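Local coordinates for sefir domain protein (Bacillus cereus F65185, PDB 5Y8F) that probably takes part in signalling as a prokaryotic SEFIR domain, a module of the STIR clan that engages other SEFIR domains, at residues A[3-8]-A[83-88]. Sequence-based numbering, arbitrary orientation.
Sequences HVFISY and ETMIIT
Met85 lays its thioether between the rings of Phe5 and Tyr8, reaching from segment 83-88, in the loop before helix 89-94, to strand 3-7 and its end. Its SD meets the edge of the Phe5 ring, 3.9 Å from CZ and nearly in the ring plane, a Met-aromatic contact with the sulfur 82° off the ring normal. A bend at the last torsion (chi3 -37°) turns the methyl CE toward the Ile6 carbonyl and obliquely onto the Tyr8 ring, 3.8 Å from CE1. Phe5 also packs on Met51 and Ile55 of helix 47-57, while Tyr8 OH is hydrogen-bonded to Asp37.

Ser7 makes the polar link: OG donates to Met85 O over 2.6 Å, 25° out of the carbonyl plane. That hydroxyl also bonds Tyr69 OH, which in turn bonds Ile87 N; CD1 of Ile87 packs 3.6 Å from Ser7 OG. In this TIR-related alpha/beta fold, strand 3-7, between strands 33-35 and 60-65 of the parallel sheet, is thus joined to the loop leading into helix 89-94, and Arg47 bridges Tyr8 O and Glu83 O. Sulfur-edge and methyl packing thus flank one short bond that grips Met85 O, while buried Tyr8 N nearby stays without a partner.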
loop_
_atom_site.group_PDB
_atom_site.type_symbol
_atom_site.label_atom_id
_atom_site.label_comp_id
_atom_site.label_asym_id
_atom_site.label_seq_id
_atom_site.Cartn_x
_atom_site.Cartn_y
_atom_site.Cartn_z
ATOM N N HIS A 3 17.863 0.142 5.005
ATOM C CA HIS A 3 17.822 -0.382 6.366
ATOM C C HIS A 3 16.389 -0.799 6.663
ATOM O O HIS A 3 15.478 0.036 6.633
ATOM C CB HIS A 3 18.291 0.653 7.388
ATOM C CG HIS A 3 19.763 0.908 7.367
ATOM N ND1 HIS A 3 20.422 1.506 8.420
ATOM C CD2 HIS A 3 20.703 0.651 6.429
ATOM C CE1 HIS A 3 21.708 1.603 8.131
ATOM N NE2 HIS A 3 21.905 1.092 6.929
ATOM N N VAL A 4 16.184 -2.088 6.908
ATOM C CA VAL A 4 14.850 -2.659 7.034
ATOM C C VAL A 4 14.690 -3.183 8.456
ATOM O O VAL A 4 15.351 -4.156 8.846
ATOM C CB VAL A 4 14.610 -3.769 6.005
ATOM C CG1 VAL A 4 13.257 -4.409 6.228
ATOM C CG2 VAL A 4 14.732 -3.216 4.587
ATOM N N PHE A 5 13.811 -2.551 9.225
ATOM C CA PHE A 5 13.445 -3.042 10.546
ATOM C C PHE A 5 12.245 -3.972 10.425
ATOM O O PHE A 5 11.345 -3.738 9.613
ATOM C CB PHE A 5 13.118 -1.880 11.485
ATOM C CG PHE A 5 12.464 -2.307 12.773
ATOM C CD1 PHE A 5 13.194 -2.982 13.742
ATOM C CD2 PHE A 5 11.125 -2.047 13.009
ATOM C CE1 PHE A 5 12.603 -3.383 14.927
ATOM C CE2 PHE A 5 10.522 -2.451 14.195
ATOM C CZ PHE A 5 11.264 -3.118 15.156
ATOM N N ILE A 6 12.235 -5.032 11.230
ATOM C CA ILE A 6 11.172 -6.031 11.195
ATOM C C ILE A 6 10.371 -5.936 12.485
ATOM O O ILE A 6 10.879 -6.242 13.572
ATOM C CB ILE A 6 11.715 -7.451 10.992
ATOM C CG1 ILE A 6 12.563 -7.524 9.719
ATOM C CG2 ILE A 6 10.564 -8.439 10.929
ATOM C CD1 ILE A 6 13.051 -8.922 9.386
ATOM N N SER A 7 9.112 -5.525 12.362
ATOM C CA SER A 7 8.179 -5.528 13.480
ATOM C C SER A 7 7.460 -6.870 13.511
ATOM O O SER A 7 6.758 -7.228 12.560
ATOM C CB SER A 7 7.172 -4.385 13.344
ATOM O OG SER A 7 6.154 -4.469 14.329
ATOM N N TYR A 8 7.645 -7.615 14.596
ATOM C CA TYR A 8 7.011 -8.916 14.739
ATOM C C TYR A 8 6.954 -9.265 16.217
ATOM O O TYR A 8 7.657 -8.672 17.040
ATOM C CB TYR A 8 7.755 -10.002 13.957
ATOM C CG TYR A 8 9.049 -10.442 14.604
ATOM C CD1 TYR A 8 10.154 -9.599 14.635
ATOM C CD2 TYR A 8 9.163 -11.697 15.190
ATOM C CE1 TYR A 8 11.341 -9.997 15.223
ATOM C CE2 TYR A 8 10.349 -12.104 15.784
ATOM C CZ TYR A 8 11.433 -11.248 15.797
ATOM O OH TYR A 8 12.616 -11.637 16.384
ATOM N N GLU A 83 7.315 -5.143 26.407
ATOM C CA GLU A 83 8.032 -6.287 25.863
ATOM C C GLU A 83 7.735 -6.549 24.391
ATOM O O GLU A 83 8.370 -7.429 23.804
ATOM C CB GLU A 83 7.718 -7.533 26.696
ATOM C CG GLU A 83 6.355 -8.137 26.429
ATOM C CD GLU A 83 5.233 -7.381 27.115
ATOM O OE1 GLU A 83 4.100 -7.901 27.135
ATOM O OE2 GLU A 83 5.469 -6.254 27.598
ATOM N N THR A 84 6.781 -5.845 23.788
ATOM C CA THR A 84 6.349 -6.141 22.429
ATOM C C THR A 84 6.969 -5.201 21.399
ATOM O O THR A 84 7.342 -4.064 21.702
ATOM C CB THR A 84 4.827 -6.064 22.313
ATOM O OG1 THR A 84 4.411 -4.700 22.445
ATOM C CG2 THR A 84 4.169 -6.902 23.400
ATOM N N MET A 85 7.060 -5.690 20.163
ATOM C CA MET A 85 7.448 -4.856 19.032
ATOM C C MET A 85 6.267 -4.787 18.073
ATOM O O MET A 85 6.393 -5.104 16.884
ATOM C CB MET A 85 8.703 -5.382 18.330
ATOM C CG MET A 85 9.970 -5.271 19.171
ATOM S SD MET A 85 11.506 -5.452 18.230
ATOM C CE MET A 85 11.034 -6.697 17.031
ATOM N N ILE A 86 5.112 -4.372 18.586
ATOM C CA ILE A 86 3.893 -4.255 17.800
ATOM C C ILE A 86 3.606 -2.778 17.584
ATOM O O ILE A 86 3.592 -1.993 18.541
ATOM C CB ILE A 86 2.707 -4.954 18.491
ATOM C CG1 ILE A 86 2.974 -6.456 18.626
ATOM C CG2 ILE A 86 1.419 -4.717 17.718
ATOM C CD1 ILE A 86 2.050 -7.159 19.612
ATOM N N ILE A 87 3.405 -2.400 16.320
ATOM C CA ILE A 87 3.131 -1.013 15.974
ATOM C C ILE A 87 1.816 -0.568 16.595
ATOM O O ILE A 87 0.821 -1.305 16.594
ATOM C CB ILE A 87 3.139 -0.842 14.447
ATOM C CG1 ILE A 87 4.577 -0.959 13.939
ATOM C CG2 ILE A 87 2.508 0.490 14.033
ATOM C CD1 ILE A 87 4.694 -1.610 12.610
ATOM N N THR A 88 1.822 0.631 17.161
ATOM C CA THR A 88 0.689 1.284 17.793
ATOM C C THR A 88 0.088 2.330 16.865
ATOM O O THR A 88 0.695 2.698 15.853
ATOM C CB THR A 88 1.131 1.940 19.104
ATOM O OG1 THR A 88 2.090 2.967 18.824
ATOM C CG2 THR A 88 1.772 0.914 20.008
#